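Local coordinates for protein anopheles gambiae adenosine kinase (Anopheles gambiae, PDB 3LOO) that probably catalyses the ATP-dependent phosphorylation of adenosine to AMP, and is here bound to the two-headed ligand bis(adenosine)-5'-tetraphosphate, at residues S82-L87 / V126-S131; V89-L94 / R98-F103; S196-A201 / R206-N211. One frame throughout, in Å; residues are numbered along the deposited sequence.

All three contacts set a helix against a strand of the same large mixed sheet or, in contact 2, largely against the turn leading into one, and all are mainly buried. Contacts 1 and 2 share helix 82-94 and touch each other: its first turn carries contact 1 and its last turns contact 2, against the neighbouring strands 125-131 and 100-107, with centres about 11 Å apart. Contact 3, touching neither, uses another helix and strand, 187-203 and 207-211. Contact 1 is a small polar meeting at the ligand pocket; contact 2 mixes a glutamine amide with a few methyl groups at a turn; contact 3, the most extensive, packs alanines on a phenylalanine and reaches the surface at a glutamate.

Contact 1 of 3, residues S82-L87 / V126-S131; sequences SVQNSL and VQYQRS. With B4P (bis(adenosine)-5'-tetraphosphate), chain D.
Q84 and Y128 carry the whole of this small meeting of helix and strand, through one polar pair. The phenol OH of Y128 donates a hydrogen bond to Q84 OE1, modelled at 2.4 Å, a value so short that its exact length is doubtful. Q84 reaches out with CG anti to the backbone N (chi1 -163°) and the rest of its chain extended, and its oxygen arrives at the edge of the tyrosine ring, near the ring plane. The amide and ring planes stand 72° apart. The other end of the amide, NE2, is bonded to the carbonyl of G80, so Q84 is gripped at both polar atoms, as suits a buried glutamine. A tyrosine suits its place because the ring packs between V126 and L115 while the hydroxyl reaches the glutamine.

The same helix turn holds the ligand: S82 N donates to N3A of bis(adenosine)-5'-tetraphosphate over 3.2 Å, and N85 ND2 to its O3E over 3.1 Å, with D317 hydrogen-bonded to the side chains of both S82 and N85. The turn appears to follow the Gly-Gly signature of pfkB-family kinases. The tyrosine-glutamine bond thus ties an edge strand of the sheet to the helix start that holds one adenosine of the ligand.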
loop_
_atom_site.group_PDB
_atom_site.type_symbol
_atom_site.label_atom_id
_atom_site.label_comp_id
_atom_site.label_asym_id
_atom_site.label_seq_id
_atom_site.Cartn_x
_atom_site.Cartn_y
_atom_site.Cartn_z
ATOM N N SER A 82 2.400 -2.578 3.073
ATOM C CA SER A 82 1.940 -2.169 1.744
ATOM C C SER A 82 2.764 -1.006 1.120
ATOM O O SER A 82 3.331 -1.157 0.054
ATOM C CB SER A 82 0.466 -1.772 1.830
ATOM O OG SER A 82 -0.018 -1.429 0.548
ATOM N N VAL A 83 2.800 0.139 1.787
ATOM C CA VAL A 83 3.454 1.329 1.252
ATOM C C VAL A 83 4.967 1.090 1.163
ATOM O O VAL A 83 5.598 1.468 0.181
ATOM C CB VAL A 83 3.177 2.608 2.152
ATOM C CG1 VAL A 83 4.021 3.822 1.649
ATOM C CG2 VAL A 83 1.700 2.931 2.159
ATOM N N GLN A 84 5.546 0.456 2.188
ATOM C CA GLN A 84 6.944 0.055 2.121
ATOM C C GLN A 84 7.286 -0.785 0.884
ATOM O O GLN A 84 8.277 -0.484 0.190
ATOM C CB GLN A 84 7.403 -0.646 3.408
ATOM C CG GLN A 84 8.932 -0.677 3.497
ATOM C CD GLN A 84 9.456 -0.995 4.895
ATOM O OE1 GLN A 84 10.388 -0.350 5.351
ATOM N NE2 GLN A 84 8.897 -2.036 5.552
ATOM N N ASN A 85 6.479 -1.814 0.616
ATOM C CA ASN A 85 6.632 -2.655 -0.565
ATOM C C ASN A 85 6.611 -1.813 -1.853
ATOM O O ASN A 85 7.431 -2.011 -2.739
ATOM C CB ASN A 85 5.456 -3.635 -0.728
ATOM C CG ASN A 85 5.501 -4.835 0.219
ATOM O OD1 ASN A 85 6.537 -5.190 0.782
ATOM N ND2 ASN A 85 4.326 -5.450 0.413
ATOM N N SER A 86 5.621 -0.918 -1.957
ATOM C CA SER A 86 5.459 -0.091 -3.145
ATOM C C SER A 86 6.683 0.822 -3.372
ATOM O O SER A 86 7.181 0.948 -4.490
ATOM C CB SER A 86 4.155 0.716 -3.047
ATOM O OG SER A 86 3.009 -0.117 -3.256
ATOM N N LEU A 87 7.154 1.464 -2.309
ATOM C CA LEU A 87 8.344 2.314 -2.413
ATOM C C LEU A 87 9.629 1.514 -2.762
ATOM O O LEU A 87 10.481 2.006 -3.522
ATOM C CB LEU A 87 8.502 3.168 -1.148
ATOM C CG LEU A 87 7.803 4.515 -1.227
ATOM C CD1 LEU A 87 6.313 4.460 -1.517
ATOM C CD2 LEU A 87 8.077 5.326 0.081
ATOM N N VAL A 126 14.689 5.399 4.451
ATOM C CA VAL A 126 13.741 5.065 5.514
ATOM C C VAL A 126 13.918 6.011 6.687
ATOM O O VAL A 126 15.021 6.206 7.174
ATOM C CB VAL A 126 13.828 3.598 6.026
ATOM C CG1 VAL A 126 13.869 2.642 4.857
ATOM C CG2 VAL A 126 15.006 3.428 6.889
ATOM N N GLN A 127 12.816 6.592 7.108
ATOM C CA GLN A 127 12.834 7.539 8.218
ATOM C C GLN A 127 11.890 7.032 9.295
ATOM O O GLN A 127 10.822 7.591 9.541
ATOM C CB GLN A 127 12.496 8.921 7.692
ATOM C CG GLN A 127 13.578 9.455 6.743
ATOM C CD GLN A 127 14.870 9.846 7.459
ATOM O OE1 GLN A 127 15.976 9.623 6.942
ATOM N NE2 GLN A 127 14.741 10.459 8.635
ATOM N N TYR A 128 12.280 5.891 9.869
ATOM C CA TYR A 128 11.460 5.201 10.879
ATOM C C TYR A 128 11.444 5.972 12.200
ATOM O O TYR A 128 12.497 6.362 12.703
ATOM C CB TYR A 128 11.995 3.797 11.192
ATOM C CG TYR A 128 11.908 2.724 10.114
ATOM C CD1 TYR A 128 10.913 2.716 9.112
ATOM C CD2 TYR A 128 12.836 1.690 10.114
ATOM C CE1 TYR A 128 10.882 1.673 8.141
ATOM C CE2 TYR A 128 12.787 0.649 9.178
ATOM C CZ TYR A 128 11.818 0.645 8.195
ATOM O OH TYR A 128 11.849 -0.411 7.264
ATOM N N GLN A 129 10.257 6.167 12.757
ATOM C CA GLN A 129 10.107 6.440 14.179
ATOM C C GLN A 129 10.394 5.120 14.937
ATOM O O GLN A 129 10.207 4.028 14.404
ATOM C CB GLN A 129 8.681 6.953 14.463
ATOM C CG GLN A 129 8.398 7.401 15.897
ATOM C CD GLN A 129 7.035 8.062 16.039
ATOM O OE1 GLN A 129 6.194 7.975 15.158
ATOM N NE2 GLN A 129 6.812 8.721 17.162
ATOM N N ARG A 130 10.881 5.233 16.166
ATOM C CA ARG A 130 11.300 4.072 16.951
ATOM C C ARG A 130 10.445 3.998 18.184
ATOM O O ARG A 130 10.312 4.977 18.905
ATOM C CB ARG A 130 12.773 4.173 17.391
ATOM C CG ARG A 130 13.762 4.098 16.283
ATOM C CD ARG A 130 13.683 2.746 15.742
ATOM N NE ARG A 130 14.531 2.593 14.584
ATOM C CZ ARG A 130 15.053 1.432 14.204
ATOM N NH1 ARG A 130 14.854 0.309 14.937
ATOM N NH2 ARG A 130 15.803 1.418 13.108
ATOM N N SER A 131 9.850 2.840 18.416
ATOM C CA SER A 131 9.160 2.570 19.678
ATOM C C SER A 131 10.071 1.726 20.580
ATOM O O SER A 131 10.536 0.639 20.185
ATOM C CB SER A 131 7.864 1.816 19.409
ATOM O OG SER A 131 7.138 1.634 20.610
HETATM P PA B4P D . -1.421 -9.009 -0.909
HETATM O O1A B4P D . -0.418 -10.075 -1.325
HETATM O O2A B4P D . -2.657 -9.468 -0.137
HETATM O O3A B4P D . -2.015 -8.420 -2.279
HETATM P PB B4P D . -1.909 -6.869 -2.633
HETATM O O1B B4P D . -0.462 -6.459 -2.919
HETATM O O2B B4P D . -2.774 -6.002 -1.734
HETATM O O3B B4P D . -2.642 -7.298 -4.063
HETATM P PG B4P D . -4.051 -6.779 -4.646
HETATM O O1G B4P D . -5.177 -7.692 -4.300
HETATM O O2G B4P D . -4.214 -5.348 -4.173
HETATM O O3G B4P D . -3.834 -6.757 -6.232
HETATM P PD B4P D . -4.451 -7.685 -7.398
HETATM O O1D B4P D . -4.521 -9.078 -6.890
HETATM O O2D B4P D . -5.649 -7.053 -8.050
HETATM O O5E B4P D . -0.669 -7.793 -0.138
HETATM C C5E B4P D . 0.291 -8.276 0.776
HETATM C C4E B4P D . 0.895 -7.224 1.660
HETATM O O4E B4P D . -0.075 -6.529 2.446
HETATM C C3E B4P D . 1.770 -7.917 2.667
HETATM O O3E B4P D . 3.117 -7.674 2.218
HETATM C C2E B4P D . 1.504 -7.197 3.985
HETATM O O2E B4P D . 2.675 -6.742 4.674
HETATM C C1E B4P D . 0.575 -6.034 3.587
HETATM N N9A B4P D . -0.400 -5.784 4.663
HETATM C C8A B4P D . -1.402 -6.600 5.106
HETATM N N7A B4P D . -2.045 -5.961 6.127
HETATM C C5A B4P D . -1.434 -4.760 6.356
HETATM C C6A B4P D . -1.641 -3.689 7.240
HETATM N N6A B4P D . -2.614 -3.692 8.203
HETATM N N1A B4P D . -0.807 -2.620 7.182
HETATM C C2A B4P D . 0.180 -2.548 6.254
HETATM N N3A B4P D . 0.388 -3.554 5.388
HETATM C C4A B4P D . -0.406 -4.656 5.414
HETATM O O5F B4P D . -3.209 -7.632 -8.409
HETATM C C5F B4P D . -2.554 -6.412 -8.737
HETATM C C4F B4P D . -1.798 -6.663 -10.041
HETATM O O4F B4P D . -1.020 -7.873 -9.987
HETATM C C3F B4P D . -2.760 -6.929 -11.186
HETATM O O3F B4P D . -3.271 -5.696 -11.676
HETATM C C2F B4P D . -1.882 -7.667 -12.178
HETATM O O2F B4P D . -1.100 -6.734 -12.950
HETATM C C1F B4P D . -0.988 -8.525 -11.263
HETATM N N9B B4P D . -1.643 -9.865 -11.129
HETATM C C8B B4P D . -2.370 -10.290 -10.076
HETATM N N7B B4P D . -2.832 -11.547 -10.280
HETATM C C5B B4P D . -2.406 -11.964 -11.491
HETATM C C6B B4P D . -2.557 -13.118 -12.255
HETATM N N6B B4P D . -3.281 -14.151 -11.753
HETATM N N1B B4P D . -1.960 -13.203 -13.484
HETATM C C2B B4P D . -1.234 -12.174 -13.987
HETATM N N3B B4P D . -1.062 -11.015 -13.291
HETATM C C4B B4P D . -1.626 -10.851 -12.053
#

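Contact 2 of 3, residues V89-L94 / R98-F103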
loop_
_atom_site.group_PDB
_atom_site.type_symbol
_atom_site.label_atom_id
_atom_site.label_comp_id
_atom_site.label_asym_id
_atom_site.label_seq_id
_atom_site.Cartn_x
_atom_site.Cartn_y
_atom_site.Cartn_z
ATOM N N VAL A 89 9.655 -1.337 -4.621
ATOM C CA VAL A 89 9.481 -1.597 -6.056
ATOM C C VAL A 89 9.774 -0.352 -6.906
ATOM O O VAL A 89 10.525 -0.442 -7.874
ATOM C CB VAL A 89 8.087 -2.272 -6.386
ATOM C CG1 VAL A 89 7.818 -2.393 -7.946
ATOM C CG2 VAL A 89 7.972 -3.633 -5.661
ATOM N N ALA A 90 9.195 0.803 -6.547
ATOM C CA ALA A 90 9.517 2.054 -7.208
ATOM C C ALA A 90 11.031 2.410 -7.238
ATOM O O ALA A 90 11.545 2.872 -8.263
ATOM C CB ALA A 90 8.715 3.219 -6.587
ATOM N N GLN A 91 11.725 2.241 -6.117
ATOM C CA GLN A 91 13.165 2.455 -6.060
ATOM C C GLN A 91 13.965 1.465 -6.940
ATOM O O GLN A 91 14.958 1.842 -7.613
ATOM C CB GLN A 91 13.618 2.383 -4.603
ATOM C CG GLN A 91 13.401 3.681 -3.876
ATOM C CD GLN A 91 14.308 4.819 -4.397
ATOM O OE1 GLN A 91 15.287 4.597 -5.126
ATOM N NE2 GLN A 91 13.996 6.020 -3.996
ATOM N N TRP A 92 13.517 0.220 -6.956
ATOM C CA TRP A 92 14.201 -0.799 -7.729
ATOM C C TRP A 92 14.152 -0.400 -9.201
ATOM O O TRP A 92 15.174 -0.422 -9.905
ATOM C CB TRP A 92 13.585 -2.177 -7.490
ATOM C CG TRP A 92 14.098 -3.185 -8.481
ATOM C CD1 TRP A 92 15.394 -3.653 -8.598
ATOM C CD2 TRP A 92 13.349 -3.834 -9.501
ATOM N NE1 TRP A 92 15.483 -4.558 -9.632
ATOM C CE2 TRP A 92 14.245 -4.687 -10.206
ATOM C CE3 TRP A 92 12.007 -3.788 -9.895
ATOM C CZ2 TRP A 92 13.838 -5.470 -11.292
ATOM C CZ3 TRP A 92 11.600 -4.587 -10.976
ATOM C CH2 TRP A 92 12.521 -5.414 -11.656
ATOM N N ILE A 93 12.971 0.015 -9.655
ATOM C CA ILE A 93 12.794 0.510 -11.029
ATOM C C ILE A 93 13.590 1.811 -11.277
ATOM O O ILE A 93 14.279 1.948 -12.279
ATOM C CB ILE A 93 11.283 0.675 -11.373
ATOM C CG1 ILE A 93 10.562 -0.686 -11.274
ATOM C CG2 ILE A 93 11.079 1.357 -12.761
ATOM C CD1 ILE A 93 9.077 -0.600 -11.262
ATOM N N LEU A 94 13.532 2.754 -10.351
ATOM C CA LEU A 94 14.235 4.011 -10.538
ATOM C C LEU A 94 15.757 3.847 -10.626
ATOM O O LEU A 94 16.412 4.559 -11.397
ATOM C CB LEU A 94 13.907 4.953 -9.388
ATOM C CG LEU A 94 12.939 6.146 -9.508
ATOM C CD1 LEU A 94 12.100 6.268 -10.793
ATOM C CD2 LEU A 94 12.125 6.332 -8.200
ATOM N N ARG A 98 17.267 7.109 -2.664
ATOM C CA ARG A 98 16.791 8.293 -1.907
ATOM C C ARG A 98 15.746 9.109 -2.622
ATOM O O ARG A 98 15.318 10.144 -2.104
ATOM C CB ARG A 98 17.968 9.194 -1.450
ATOM C CG ARG A 98 18.907 8.560 -0.417
ATOM C CD ARG A 98 20.124 9.499 -0.156
ATOM N NE ARG A 98 19.691 10.889 0.079
ATOM C CZ ARG A 98 19.446 11.430 1.266
ATOM N NH1 ARG A 98 19.571 10.706 2.359
ATOM N NH2 ARG A 98 19.084 12.716 1.359
ATOM N N THR A 99 15.323 8.653 -3.798
ATOM C CA THR A 99 14.263 9.312 -4.547
ATOM C C THR A 99 12.921 9.224 -3.751
ATOM O O THR A 99 12.112 10.152 -3.804
ATOM C CB THR A 99 14.119 8.773 -5.992
ATOM O OG1 THR A 99 15.387 8.842 -6.657
ATOM C CG2 THR A 99 13.153 9.619 -6.802
ATOM N N ALA A 100 12.721 8.115 -3.020
ATOM C CA ALA A 100 11.536 7.956 -2.150
ATOM C C ALA A 100 11.914 7.903 -0.673
ATOM O O ALA A 100 12.939 7.295 -0.293
ATOM C CB ALA A 100 10.711 6.718 -2.554
ATOM N N ILE A 101 11.110 8.583 0.145
ATOM C CA ILE A 101 11.259 8.597 1.588
ATOM C C ILE A 101 10.073 7.828 2.243
ATOM O O ILE A 101 8.927 8.048 1.856
ATOM C CB ILE A 101 11.241 10.040 2.118
ATOM C CG1 ILE A 101 12.469 10.827 1.579
ATOM C CG2 ILE A 101 11.275 10.041 3.641
ATOM C CD1 ILE A 101 12.284 12.318 1.758
ATOM N N PHE A 102 10.368 6.929 3.185
ATOM C CA PHE A 102 9.321 6.193 3.908
ATOM C C PHE A 102 9.223 6.635 5.378
ATOM O O PHE A 102 10.229 6.643 6.091
ATOM C CB PHE A 102 9.519 4.652 3.799
ATOM C CG PHE A 102 8.451 3.846 4.577
ATOM C CD1 PHE A 102 7.179 3.682 4.060
ATOM C CD2 PHE A 102 8.728 3.313 5.800
ATOM C CE1 PHE A 102 6.173 2.991 4.764
ATOM C CE2 PHE A 102 7.716 2.604 6.536
ATOM C CZ PHE A 102 6.439 2.451 5.998
ATOM N N PHE A 103 8.010 6.978 5.827
ATOM C CA PHE A 103 7.742 7.236 7.247
ATOM C C PHE A 103 6.807 6.157 7.810
ATOM O O PHE A 103 5.745 5.880 7.225
ATOM C CB PHE A 103 7.057 8.584 7.498
ATOM C CG PHE A 103 7.892 9.800 7.170
ATOM C CD1 PHE A 103 9.088 10.059 7.853
ATOM C CD2 PHE A 103 7.427 10.729 6.246
ATOM C CE1 PHE A 103 9.840 11.200 7.586
ATOM C CE2 PHE A 103 8.171 11.898 5.966
ATOM C CZ PHE A 103 9.386 12.119 6.655
#
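The end of the Q91 amide sits over the backbone of T99 and A100, where the chain enters its strand. The atom modelled as NE2 lies 2.6 Å from A100 N and 3.0 Å from T99 N, but the amide is probably turned over in the model, so the distances place the group without deciding its bonding; turned back, its oxygen may face the two N-H groups. CG lies beside the backbone N, opposite the carbonyl carbon (chi1 -82°), and the chain bends at chi2, which brings the amide to the strand. A glutamine suits the place, being long enough to reach across and having a polar end to set against main-chain nitrogens.

Beside it the contact turns apolar. L94 CD2 meets the methyl CG2 of T99 at 3.7 Å, the two side chains crossing obliquely. The CB of A100 points to the helix too, and being no more than a methyl it lets the amide of Q91 come near.

Helix 82-94 here runs by a short turn into strand 100-107, part of the central sheet of the three-layer alpha/beta/alpha sandwich found in ribokinase-like, pfkB-family enzymes. The strand is held by backbone bonds on both flanks, A100 to N125 and I101 to L26 and G28.

T99 is fixed by its hydroxyl, which bonds to the carbonyl of R96 within the turn, while R98 directs its CB away from the helix and makes a salt bridge through NE with D23. With OG1 of T99 beside the backbone N (chi1 -54°), CG2 is left to face the leucine. On the far side of helix 82-94, V89 and I93 pack on helix 315-328.

Contact 3 of 3, residues S196-A201 / R206-N211; sequences SVAKEA and RMFMMN
A198 sets its methyl squarely over the face of the F208 ring: CB stands 3.4 Å from the ring centroid and only 3° off the normal, a CH-pi contact. V197 comes from another direction, its CG1 reaching the ring edge at CE1 of F208 over 4.0 Å, and A201 CB lies 4.0 Å from F208 CB, near the root of the side chain. The ring is put there by a first torsion that holds CG anti to the backbone N (chi1 -178°). Alanines suit the helix face, since small side chains let the axes of helix 196-201 and strand 207-211 approach to 7.9 Å, at 146° between their directions. The two belong to a beta-alpha-beta crossover that begins with strand 179-183, whose F180 touches V197 and A201.

Outward, the chain turns back and R206 N donates to A201 O over 2.7 Å; the same oxygen also accepts from the hydroxyl of T204. At the solvent-exposed edge, E200 CG lies beside the guanidinium, 3.5 Å from R206 NH2, nearer than the carboxylate, whose OE2 makes a long, weak salt bridge to NH2 at 4.0 Å. The firmer partners of R206 lie elsewhere: NE bonds to T204, and NH1 to the carbonyls of L174 and A177. Apolar contact therefore sets the helix on the strand, while polar bonds fix the turn between them and the ion pair adds probably little.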
loop_
_atom_site.group_PDB
_atom_site.type_symbol
_atom_site.label_atom_id
_atom_site.label_comp_id
_atom_site.label_asym_id
_atom_site.label_seq_id
_atom_site.Cartn_x
_atom_site.Cartn_y
_atom_site.Cartn_z
ATOM N N SER A 196 -3.638 15.484 7.413
ATOM C CA SER A 196 -2.840 16.692 7.523
ATOM C C SER A 196 -1.936 16.805 6.272
ATOM O O SER A 196 -1.855 17.844 5.632
ATOM C CB SER A 196 -2.043 16.581 8.805
ATOM O OG SER A 196 -1.102 17.591 8.862
ATOM N N VAL A 197 -1.341 15.692 5.860
ATOM C CA VAL A 197 -0.448 15.681 4.691
ATOM C C VAL A 197 -1.264 15.917 3.434
ATOM O O VAL A 197 -0.831 16.661 2.555
ATOM C CB VAL A 197 0.402 14.372 4.639
ATOM C CG1 VAL A 197 1.009 14.125 3.244
ATOM C CG2 VAL A 197 1.466 14.417 5.711
ATOM N N ALA A 198 -2.469 15.330 3.359
ATOM C CA ALA A 198 -3.342 15.503 2.185
ATOM C C ALA A 198 -3.817 16.942 1.982
ATOM O O ALA A 198 -3.860 17.432 0.845
ATOM C CB ALA A 198 -4.557 14.488 2.215
ATOM N N LYS A 199 -4.164 17.619 3.076
ATOM C CA LYS A 199 -4.567 19.027 3.004
ATOM C C LYS A 199 -3.419 19.961 2.556
ATOM O O LYS A 199 -3.636 20.869 1.752
ATOM C CB LYS A 199 -5.109 19.494 4.362
ATOM C CG LYS A 199 -6.548 19.030 4.639
ATOM C CD LYS A 199 -6.936 19.421 6.057
ATOM C CE LYS A 199 -8.401 19.098 6.356
ATOM N NZ LYS A 199 -8.677 19.321 7.835
ATOM N N GLU A 200 -2.221 19.726 3.082
ATOM C CA GLU A 200 -1.052 20.506 2.694
ATOM C C GLU A 200 -0.720 20.256 1.231
ATOM O O GLU A 200 -0.381 21.206 0.491
ATOM C CB GLU A 200 0.139 20.226 3.615
ATOM C CG GLU A 200 1.471 20.952 3.201
ATOM C CD GLU A 200 1.456 22.497 3.392
ATOM O OE1 GLU A 200 0.411 23.086 3.742
ATOM O OE2 GLU A 200 2.521 23.119 3.186
ATOM N N ALA A 201 -0.865 19.001 0.786
ATOM C CA ALA A 201 -0.655 18.691 -0.618
ATOM C C ALA A 201 -1.624 19.446 -1.538
ATOM O O ALA A 201 -1.198 20.067 -2.532
ATOM C CB ALA A 201 -0.731 17.151 -0.882
ATOM N N ARG A 206 0.224 19.808 -4.848
ATOM C CA ARG A 206 0.956 18.541 -5.042
ATOM C C ARG A 206 0.037 17.294 -5.053
ATOM O O ARG A 206 -1.089 17.340 -4.567
ATOM C CB ARG A 206 2.089 18.429 -4.016
ATOM C CG ARG A 206 3.174 19.564 -4.185
ATOM C CD ARG A 206 4.178 19.577 -3.062
ATOM N NE ARG A 206 3.630 20.050 -1.807
ATOM C CZ ARG A 206 4.224 19.950 -0.624
ATOM N NH1 ARG A 206 5.425 19.354 -0.491
ATOM N NH2 ARG A 206 3.607 20.453 0.440
ATOM N N MET A 207 0.507 16.197 -5.633
ATOM C CA MET A 207 -0.308 14.987 -5.711
ATOM C C MET A 207 -0.361 14.213 -4.394
ATOM O O MET A 207 0.666 13.971 -3.752
ATOM C CB MET A 207 0.161 14.086 -6.844
ATOM C CG MET A 207 -0.357 14.531 -8.215
ATOM S SD MET A 207 0.323 13.470 -9.496
ATOM C CE MET A 207 -0.947 12.210 -9.522
ATOM N N PHE A 208 -1.579 13.880 -3.983
ATOM C CA PHE A 208 -1.817 13.005 -2.805
ATOM C C PHE A 208 -2.563 11.780 -3.351
ATOM O O PHE A 208 -3.549 11.886 -4.105
ATOM C CB PHE A 208 -2.545 13.711 -1.658
ATOM C CG PHE A 208 -2.751 12.828 -0.447
ATOM C CD1 PHE A 208 -1.796 12.765 0.539
ATOM C CD2 PHE A 208 -3.888 11.993 -0.353
ATOM C CE1 PHE A 208 -1.951 11.929 1.632
ATOM C CE2 PHE A 208 -4.055 11.118 0.730
ATOM C CZ PHE A 208 -3.066 11.093 1.728
ATOM N N MET A 209 -2.026 10.620 -3.023
ATOM C CA MET A 209 -2.494 9.376 -3.576
ATOM C C MET A 209 -2.679 8.404 -2.402
ATOM O O MET A 209 -1.979 8.485 -1.378
ATOM C CB MET A 209 -1.484 8.840 -4.605
ATOM C CG MET A 209 -1.178 9.866 -5.750
ATOM S SD MET A 209 0.172 9.360 -6.797
ATOM C CE MET A 209 1.547 9.952 -5.806
ATOM N N MET A 210 -3.615 7.481 -2.554
ATOM C CA MET A 210 -3.846 6.502 -1.489
ATOM C C MET A 210 -4.406 5.211 -2.046
ATOM O O MET A 210 -4.795 5.127 -3.200
ATOM C CB MET A 210 -4.730 7.068 -0.363
ATOM C CG MET A 210 -6.149 7.491 -0.770
ATOM S SD MET A 210 -7.330 7.538 0.630
ATOM C CE MET A 210 -7.637 5.767 0.838
ATOM N N ASN A 211 -4.423 4.197 -1.197
ATOM C CA ASN A 211 -4.866 2.889 -1.604
ATOM C C ASN A 211 -6.037 2.522 -0.697
ATOM O O ASN A 211 -6.001 2.841 0.515
ATOM C CB ASN A 211 -3.738 1.909 -1.342
ATOM C CG ASN A 211 -3.848 0.686 -2.169
ATOM O OD1 ASN A 211 -4.806 -0.088 -2.034
ATOM N ND2 ASN A 211 -2.881 0.500 -3.079
#